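Local coordinates for uncharacterized protein (Methanothermobacter thermautotrophicus, PDB 1IHN) that is of unknown function, a small archaeal protein of the DUF498/DUF598 family with a mixed alpha/beta fold, at residues E90-Y95 and A107-T112. Numbering follows the deposited sequence.
Sequences EAIKRY and AIIHVT
Ile109 points its CD1 methyl at the sheet-facing side of the helix, where it meets two successive residues near the start of helix 88-100, the CB of Ala91 at 4.4 Å and the CG2 branch of Ile92, likewise at 4.4 Å. The second torsion of Ile109 serves this approach: with chi2 at -68° the CG1-CD1 arm bends from the strand toward the helix and presents its end methyl there. Ile92 offers only its shorter branch here; its CG1-CD1 arm runs away from the strand, and the side chain also packs on Phe4 and Cys7 of strand 4-8. One turn further along, the Tyr95 ring passes beside Ala107, CD1 lying 4.2 Å from the methyl CB, which approaches the ring obliquely. The ring swings past Ala107 toward strand 4-8 because the first torsion of Tyr95 (171°) sets CG opposite the backbone N; there it packs edge-to-face with Phe4 and its hydroxyl is hydrogen-bonded to that of Tyr14. This is helix-on-sheet packing in a mixed five-stranded sheet: helix 88-100 leads into strand 105-109, the central strand, and segment 90-95 runs nearly antiparallel to strand residues 107-109 (158°), their axes 10.0 Å apart at closest approach. Alternation along the strand turns Ala107 and Ile109 to this helix and Ile108 to the other face, against Leu54 and Leu57 of helix 52-58. The contact is wholly apolar and buried, yet modest, with 141 Å² enclosed between the segments; Ile66 of the adjacent strand 64-68 also packs against Ala91 and Tyr95. Beyond Ile109 the chain diverges from the helix, and His110 instead hydrogen-bonds Asp22 through ND1. Glu90 and Lys93 lie exposed on the outer side of the helix.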
ATOM      1  N   GLU A  90       6.824  -6.096   6.030  1.00 33.41           N
ATOM      2  CA  GLU A  90       7.038  -5.292   7.236  1.00 35.69           C
ATOM      3  C   GLU A  90       5.945  -4.224   7.270  1.00 32.20           C
ATOM      4  O   GLU A  90       5.531  -3.759   8.331  1.00 36.31           O
ATOM      5  CB  GLU A  90       8.409  -4.608   7.206  1.00 39.73           C
ATOM      6  CG  GLU A  90       9.557  -5.483   7.686  1.00 53.84           C
ATOM      7  CD  GLU A  90      10.918  -4.832   7.490  1.00 62.29           C
ATOM      8  OE1 GLU A  90      11.108  -3.674   7.930  1.00 59.25           O
ATOM      9  OE2 GLU A  90      11.802  -5.488   6.898  1.00 63.26           O
ATOM     10  N   ALA A  91       5.473  -3.846   6.090  1.00 29.10           N
ATOM     11  CA  ALA A  91       4.435  -2.833   5.971  1.00 29.70           C
ATOM     12  C   ALA A  91       3.095  -3.304   6.519  1.00 25.71           C
ATOM     13  O   ALA A  91       2.390  -2.538   7.176  1.00 26.08           O
ATOM     14  CB  ALA A  91       4.285  -2.406   4.511  1.00 27.05           C
ATOM     15  N   ILE A  92       2.745  -4.562   6.256  1.00 29.41           N
ATOM     16  CA  ILE A  92       1.467  -5.096   6.725  1.00 31.90           C
ATOM     17  C   ILE A  92       1.425  -5.239   8.235  1.00 28.38           C
ATOM     18  O   ILE A  92       0.365  -5.124   8.844  1.00 27.35           O
ATOM     19  CB  ILE A  92       1.137  -6.474   6.103  1.00 34.30           C
ATOM     20  CG1 ILE A  92       2.187  -7.506   6.512  1.00 34.92           C
ATOM     21  CG2 ILE A  92       1.057  -6.362   4.597  1.00 30.15           C
ATOM     22  CD1 ILE A  92       1.732  -8.929   6.288  1.00 42.39           C
ATOM     23  N   LYS A  93       2.581  -5.504   8.839  1.00 32.30           N
ATOM     24  CA  LYS A  93       2.648  -5.637  10.286  1.00 29.90           C
ATOM     25  C   LYS A  93       2.363  -4.276  10.897  1.00 29.90           C
ATOM     26  O   LYS A  93       1.600  -4.161  11.857  1.00 28.38           O
ATOM     27  CB  LYS A  93       4.039  -6.103  10.731  1.00 33.32           C
ATOM     28  CG  LYS A  93       4.376  -7.544  10.386  1.00 33.61           C
ATOM     29  CD  LYS A  93       5.714  -7.939  10.998  1.00 45.52           C
ATOM     30  CE  LYS A  93       6.123  -9.352  10.598  1.00 55.88           C
ATOM     31  NZ  LYS A  93       7.453  -9.730  11.168  1.00 57.12           N
ATOM     32  N   ARG A  94       2.995  -3.251  10.329  1.00 31.80           N
ATOM     33  CA  ARG A  94       2.840  -1.880  10.793  1.00 29.37           C
ATOM     34  C   ARG A  94       1.398  -1.419  10.615  1.00 34.66           C
ATOM     35  O   ARG A  94       0.862  -0.690  11.453  1.00 36.25           O
ATOM     36  CB  ARG A  94       3.783  -0.958  10.015  1.00 32.52           C
ATOM     37  CG  ARG A  94       3.740   0.503  10.445  1.00 35.95           C
ATOM     38  CD  ARG A  94       4.276   0.686  11.864  1.00 43.64           C
ATOM     39  NE  ARG A  94       5.706   0.403  11.946  1.00 46.31           N
ATOM     40  CZ  ARG A  94       6.663   1.263  11.609  1.00 48.68           C
ATOM     41  NH1 ARG A  94       6.352   2.477  11.172  1.00 38.65           N
ATOM     42  NH2 ARG A  94       7.935   0.902  11.698  1.00 51.26           N
ATOM     43  N   TYR A  95       0.781  -1.836   9.512  1.00 34.20           N
ATOM     44  CA  TYR A  95      -0.603  -1.481   9.231  1.00 30.96           C
ATOM     45  C   TYR A  95      -1.502  -2.105  10.290  1.00 32.49           C
ATOM     46  O   TYR A  95      -2.373  -1.433  10.854  1.00 29.52           O
ATOM     47  CB  TYR A  95      -1.034  -1.998   7.853  1.00 24.68           C
ATOM     48  CG  TYR A  95      -2.521  -1.844   7.603  1.00 27.61           C
ATOM     49  CD1 TYR A  95      -3.040  -0.696   7.004  1.00 28.14           C
ATOM     50  CD2 TYR A  95      -3.418  -2.830   8.017  1.00 27.58           C
ATOM     51  CE1 TYR A  95      -4.421  -0.537   6.826  1.00 29.29           C
ATOM     52  CE2 TYR A  95      -4.791  -2.681   7.848  1.00 18.93           C
ATOM     53  CZ  TYR A  95      -5.286  -1.537   7.256  1.00 26.64           C
ATOM     54  OH  TYR A  95      -6.650  -1.397   7.122  1.00 29.66           O
ATOM     55  N   ALA A 107      -3.289   2.175   2.959  1.00 28.62           N
ATOM     56  CA  ALA A 107      -2.046   1.648   2.423  1.00 27.48           C
ATOM     57  C   ALA A 107      -2.094   1.315   0.944  1.00 25.79           C
ATOM     58  O   ALA A 107      -3.160   1.133   0.359  1.00 28.73           O
ATOM     59  CB  ALA A 107      -1.630   0.402   3.215  1.00 23.23           C
ATOM     60  N   ILE A 108      -0.910   1.271   0.348  1.00 22.16           N
ATOM     61  CA  ILE A 108      -0.740   0.901  -1.045  1.00 21.90           C
ATOM     62  C   ILE A 108       0.326  -0.176  -0.929  1.00 25.81           C
ATOM     63  O   ILE A 108       1.437   0.083  -0.465  1.00 24.22           O
ATOM     64  CB  ILE A 108      -0.215   2.065  -1.915  1.00 24.08           C
ATOM     65  CG1 ILE A 108      -1.223   3.219  -1.912  1.00 19.33           C
ATOM     66  CG2 ILE A 108       0.033   1.565  -3.330  1.00 16.28           C
ATOM     67  CD1 ILE A 108      -0.867   4.373  -2.836  1.00 32.57           C
ATOM     68  N   ILE A 109      -0.032  -1.389  -1.329  1.00 25.48           N
ATOM     69  CA  ILE A 109       0.859  -2.530  -1.237  1.00 28.29           C
ATOM     70  C   ILE A 109       1.324  -3.061  -2.583  1.00 27.18           C
ATOM     71  O   ILE A 109       0.523  -3.272  -3.492  1.00 29.16           O
ATOM     72  CB  ILE A 109       0.166  -3.695  -0.494  1.00 32.45           C
ATOM     73  CG1 ILE A 109      -0.321  -3.228   0.883  1.00 21.91           C
ATOM     74  CG2 ILE A 109       1.111  -4.890  -0.408  1.00 28.55           C
ATOM     75  CD1 ILE A 109       0.782  -2.903   1.872  1.00 28.27           C
ATOM     76  N   HIS A 110       2.631  -3.285  -2.688  1.00 29.75           N
ATOM     77  CA  HIS A 110       3.241  -3.841  -3.893  1.00 32.54           C
ATOM     78  C   HIS A 110       3.574  -5.283  -3.506  1.00 35.80           C
ATOM     79  O   HIS A 110       4.345  -5.515  -2.571  1.00 33.34           O
ATOM     80  CB  HIS A 110       4.511  -3.060  -4.241  1.00 34.85           C
ATOM     81  CG  HIS A 110       5.207  -3.539  -5.478  1.00 40.26           C
ATOM     82  ND1 HIS A 110       4.559  -3.709  -6.681  1.00 35.34           N
ATOM     83  CD2 HIS A 110       6.510  -3.834  -5.706  1.00 40.95           C
ATOM     84  CE1 HIS A 110       5.433  -4.086  -7.599  1.00 33.83           C
ATOM     85  NE2 HIS A 110       6.622  -4.169  -7.035  1.00 40.55           N
ATOM     86  N   VAL A 111       2.991  -6.249  -4.211  1.00 36.20           N
ATOM     87  CA  VAL A 111       3.216  -7.658  -3.885  1.00 44.56           C
ATOM     88  C   VAL A 111       4.460  -8.342  -4.450  1.00 47.55           C
ATOM     89  O   VAL A 111       4.794  -9.447  -4.029  1.00 50.55           O
ATOM     90  CB  VAL A 111       1.988  -8.517  -4.266  1.00 44.41           C
ATOM     91  CG1 VAL A 111       0.820  -8.165  -3.362  1.00 42.49           C
ATOM     92  CG2 VAL A 111       1.623  -8.295  -5.732  1.00 40.42           C
ATOM     93  N   THR A 112       5.142  -7.704  -5.396  1.00 50.45           N
ATOM     94  CA  THR A 112       6.347  -8.288  -5.981  1.00 49.83           C
ATOM     95  C   THR A 112       7.553  -7.400  -5.697  1.00 54.16           C
ATOM     96  O   THR A 112       7.488  -6.508  -4.852  1.00 55.60           O
ATOM     97  CB  THR A 112       6.211  -8.458  -7.512  1.00 42.21           C
ATOM     98  OG1 THR A 112       5.962  -7.183  -8.116  1.00 42.47           O
ATOM     99  CG2 THR A 112       5.071  -9.404  -7.848  1.00 37.84           C
TER